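Local coordinates for protein separin (Saccharomyces cerevisiae, PDB 5U1T) that cleaves the cohesin subunit SCC1 at anaphase onset as a caspase-like cysteine protease, letting chromosomes segregate, and is held inactive by securin for most of the cell cycle, at residues P829-H840 and T855-L866. Residues are numbered along the deposited sequence; the frame is centred on the assembly and turned at random.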
# COMPACT_ATOMS: atom_id res chain seq x y z
N PRO A 829 11.61 7.09 -3.66
CA PRO A 829 11.81 7.49 -5.06
C PRO A 829 10.80 6.88 -6.04
O PRO A 829 10.32 7.59 -6.93
CB PRO A 829 13.23 6.99 -5.36
CG PRO A 829 13.91 7.07 -4.05
CD PRO A 829 12.86 6.60 -3.06
N ILE A 830 10.44 5.63 -5.88
CA ILE A 830 9.48 5.04 -6.79
C ILE A 830 8.12 5.65 -6.63
O ILE A 830 7.34 5.67 -7.55
CB ILE A 830 9.36 3.54 -6.58
CG1 ILE A 830 8.49 2.93 -7.65
CG2 ILE A 830 8.74 3.24 -5.25
CD1 ILE A 830 9.16 2.86 -8.99
N ILE A 831 7.82 6.15 -5.46
CA ILE A 831 6.53 6.78 -5.25
C ILE A 831 6.57 8.22 -5.75
O ILE A 831 5.66 8.67 -6.43
CB ILE A 831 6.10 6.75 -3.78
CG1 ILE A 831 6.02 5.31 -3.28
CG2 ILE A 831 4.74 7.41 -3.63
CD1 ILE A 831 4.92 4.48 -3.94
N VAL A 832 7.63 8.93 -5.41
CA VAL A 832 7.83 10.28 -5.88
C VAL A 832 7.85 10.32 -7.41
O VAL A 832 7.18 11.16 -8.02
CB VAL A 832 9.12 10.88 -5.30
CG1 VAL A 832 9.44 12.22 -5.93
CG2 VAL A 832 8.98 11.03 -3.80
N TYR A 833 8.59 9.41 -8.04
CA TYR A 833 8.62 9.38 -9.49
C TYR A 833 7.23 9.15 -10.08
O TYR A 833 6.77 9.94 -10.89
CB TYR A 833 9.56 8.30 -10.05
CG TYR A 833 9.43 8.27 -11.55
CD1 TYR A 833 9.85 9.36 -12.31
CD2 TYR A 833 8.80 7.22 -12.21
CE1 TYR A 833 9.68 9.39 -13.67
CE2 TYR A 833 8.62 7.24 -13.58
CZ TYR A 833 9.07 8.33 -14.30
OH TYR A 833 8.91 8.38 -15.67
N ARG A 834 6.58 8.06 -9.68
CA ARG A 834 5.28 7.70 -10.24
C ARG A 834 4.27 8.83 -10.10
O ARG A 834 3.48 9.07 -11.03
CB ARG A 834 4.72 6.44 -9.60
CG ARG A 834 5.42 5.17 -9.98
CD ARG A 834 5.51 5.01 -11.47
NE ARG A 834 6.27 3.81 -11.79
CZ ARG A 834 5.73 2.61 -11.97
NH1 ARG A 834 4.41 2.45 -11.88
NH2 ARG A 834 6.49 1.55 -12.25
N CYS A 835 4.30 9.52 -8.97
CA CYS A 835 3.35 10.60 -8.76
C CYS A 835 3.66 11.78 -9.68
O CYS A 835 2.76 12.39 -10.24
CB CYS A 835 3.36 11.07 -7.31
SG CYS A 835 2.55 9.97 -6.17
N LEU A 836 4.95 12.09 -9.83
CA LEU A 836 5.33 13.17 -10.73
C LEU A 836 5.01 12.83 -12.19
O LEU A 836 4.71 13.73 -12.98
CB LEU A 836 6.82 13.49 -10.58
CG LEU A 836 7.16 14.28 -9.31
CD1 LEU A 836 8.67 14.46 -9.17
CD2 LEU A 836 6.43 15.61 -9.30
N HIS A 837 5.07 11.55 -12.54
CA HIS A 837 4.76 11.10 -13.89
C HIS A 837 3.29 11.28 -14.14
O HIS A 837 2.90 11.71 -15.22
CB HIS A 837 5.15 9.64 -14.08
CG HIS A 837 4.61 9.01 -15.34
ND1 HIS A 837 5.12 9.28 -16.59
CD2 HIS A 837 3.63 8.09 -15.52
CE1 HIS A 837 4.47 8.56 -17.49
NE2 HIS A 837 3.56 7.83 -16.87
N PHE A 838 2.49 10.95 -13.14
CA PHE A 838 1.04 11.11 -13.20
C PHE A 838 0.63 12.58 -13.26
O PHE A 838 -0.16 12.95 -14.12
CB PHE A 838 0.39 10.44 -12.00
CG PHE A 838 -1.09 10.53 -12.02
CD1 PHE A 838 -1.85 9.58 -12.70
CD2 PHE A 838 -1.75 11.56 -11.37
CE1 PHE A 838 -3.22 9.65 -12.72
CE2 PHE A 838 -3.12 11.65 -11.39
CZ PHE A 838 -3.86 10.70 -12.06
N LEU A 839 1.15 13.40 -12.36
CA LEU A 839 0.79 14.80 -12.33
C LEU A 839 1.16 15.46 -13.66
O LEU A 839 0.45 16.35 -14.17
CB LEU A 839 1.45 15.51 -11.15
CG LEU A 839 0.76 15.26 -9.81
CD1 LEU A 839 1.53 15.88 -8.70
CD2 LEU A 839 -0.64 15.83 -9.82
N HIS A 840 2.26 15.01 -14.24
CA HIS A 840 2.71 15.59 -15.47
C HIS A 840 1.68 15.32 -16.58
O HIS A 840 1.33 16.23 -17.32
CB HIS A 840 4.06 15.04 -15.87
CG HIS A 840 4.45 15.40 -17.25
ND1 HIS A 840 4.28 14.54 -18.32
CD2 HIS A 840 4.99 16.54 -17.76
CE1 HIS A 840 4.72 15.13 -19.42
NE2 HIS A 840 5.15 16.34 -19.11
N THR A 855 6.96 19.84 -13.91
CA THR A 855 6.85 18.49 -13.36
C THR A 855 7.48 17.46 -14.29
O THR A 855 7.79 16.35 -13.86
CB THR A 855 5.41 18.08 -13.06
OG1 THR A 855 4.66 18.08 -14.26
CG2 THR A 855 4.78 19.03 -12.06
N LEU A 856 7.68 17.81 -15.56
CA LEU A 856 8.47 16.94 -16.43
C LEU A 856 9.94 16.97 -15.99
O LEU A 856 10.61 15.94 -15.98
CB LEU A 856 8.35 17.36 -17.90
CG LEU A 856 9.26 16.57 -18.86
CD1 LEU A 856 8.93 15.07 -18.86
CD2 LEU A 856 9.17 17.12 -20.25
N GLY A 857 10.43 18.16 -15.63
CA GLY A 857 11.79 18.30 -15.12
C GLY A 857 11.97 17.55 -13.81
O GLY A 857 12.95 16.81 -13.62
N LYS A 858 11.01 17.72 -12.90
CA LYS A 858 11.04 17.01 -11.63
C LYS A 858 10.95 15.50 -11.89
O LYS A 858 11.76 14.75 -11.34
CB LYS A 858 9.92 17.48 -10.70
CG LYS A 858 10.15 18.87 -10.10
CD LYS A 858 9.09 19.23 -9.08
CE LYS A 858 9.28 20.67 -8.63
NZ LYS A 858 8.27 21.12 -7.63
N ALA A 859 10.01 15.06 -12.73
CA ALA A 859 9.85 13.62 -12.96
C ALA A 859 11.13 13.01 -13.52
O ALA A 859 11.52 11.90 -13.14
CB ALA A 859 8.68 13.35 -13.89
N ASN A 860 11.78 13.74 -14.42
CA ASN A 860 13.00 13.25 -15.04
C ASN A 860 14.14 13.16 -14.04
O ASN A 860 14.93 12.22 -14.06
CB ASN A 860 13.40 14.13 -16.20
CG ASN A 860 12.57 13.89 -17.43
OD1 ASN A 860 11.79 12.95 -17.49
ND2 ASN A 860 12.75 14.74 -18.43
N LYS A 861 14.23 14.15 -13.16
CA LYS A 861 15.19 14.12 -12.06
C LYS A 861 14.93 12.92 -11.17
O LYS A 861 15.84 12.14 -10.89
CB LYS A 861 15.10 15.40 -11.26
CG LYS A 861 16.37 15.76 -10.55
CD LYS A 861 16.52 17.28 -10.54
CE LYS A 861 16.30 17.86 -11.96
NZ LYS A 861 15.86 19.31 -11.94
N ALA A 862 13.68 12.79 -10.72
CA ALA A 862 13.26 11.71 -9.84
C ALA A 862 13.65 10.33 -10.37
O ALA A 862 14.00 9.45 -9.59
CB ALA A 862 11.76 11.79 -9.61
N PHE A 863 13.59 10.16 -11.69
CA PHE A 863 13.92 8.89 -12.35
C PHE A 863 15.36 8.43 -12.10
O PHE A 863 15.65 7.22 -12.10
CB PHE A 863 13.68 9.02 -13.87
CG PHE A 863 13.75 7.73 -14.61
CD1 PHE A 863 12.73 6.80 -14.49
CD2 PHE A 863 14.82 7.44 -15.43
CE1 PHE A 863 12.79 5.60 -15.17
CE2 PHE A 863 14.89 6.25 -16.11
CZ PHE A 863 13.88 5.32 -15.98
N ASP A 864 16.26 9.39 -11.91
CA ASP A 864 17.66 9.07 -11.65
C ASP A 864 17.83 8.12 -10.48
O ASP A 864 18.74 7.29 -10.49
CB ASP A 864 18.45 10.34 -11.38
CG ASP A 864 18.82 11.05 -12.65
OD1 ASP A 864 18.93 10.35 -13.69
OD2 ASP A 864 18.98 12.29 -12.62
N TYR A 865 16.95 8.23 -9.49
CA TYR A 865 17.05 7.44 -8.26
C TYR A 865 16.44 6.07 -8.43
O TYR A 865 16.19 5.38 -7.45
CB TYR A 865 16.36 8.17 -7.12
CG TYR A 865 16.98 9.50 -6.79
CD1 TYR A 865 16.91 10.57 -7.68
CD2 TYR A 865 17.64 9.70 -5.58
CE1 TYR A 865 17.48 11.78 -7.39
CE2 TYR A 865 18.22 10.93 -5.28
CZ TYR A 865 18.13 11.96 -6.19
OH TYR A 865 18.70 13.18 -5.90
N LEU A 866 16.18 5.68 -9.67
CA LEU A 866 15.56 4.40 -9.94
C LEU A 866 16.56 3.52 -10.67
O LEU A 866 17.51 4.01 -11.26
CB LEU A 866 14.25 4.57 -10.73
CG LEU A 866 13.12 5.34 -10.02
CD1 LEU A 866 11.84 5.38 -10.84
CD2 LEU A 866 12.82 4.75 -8.65
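Y833, L836 and H840 on helix 829-845 meet A862, A859 and T855 on helix 849-863 in an antiparallel helical hairpin of separase's helical region, away from the protease site; the segment axes approach to 8.5 Å at 154°. Aromatic contacts hold one flank. With CG anti to the backbone N (chi1 175°), the Y833 ring lies alongside the second helix; F863 turns its edge to one face, centroids 5.4 Å apart, while H837 CB lies over the rim of the opposite face. The A859 carbonyl oxygen sits at the ring's edge, 3.2 Å from Y833 CD1. F863 also stacks on F878 of helix 872-881. Were this tyrosine an alanine, the F863 edge would probably lose its aromatic face and a gap would be likely to open on the flank beside L866. Apolar packing fills the middle and the open end: L836 CB meets A859 CB at 3.8 Å, its CD1 reaches K858 CB, and beyond the second helix L866 sets CD1 against Y833 CB and CD2 over the backbone of I830. Near the connection, T855 OG1 hydrogen-bonds to the L851 carbonyl oxygen and lies at the H840 ring edge, while L856 CD1 makes a CH-pi contact over that ring's face, 4.3 Å from its centroid.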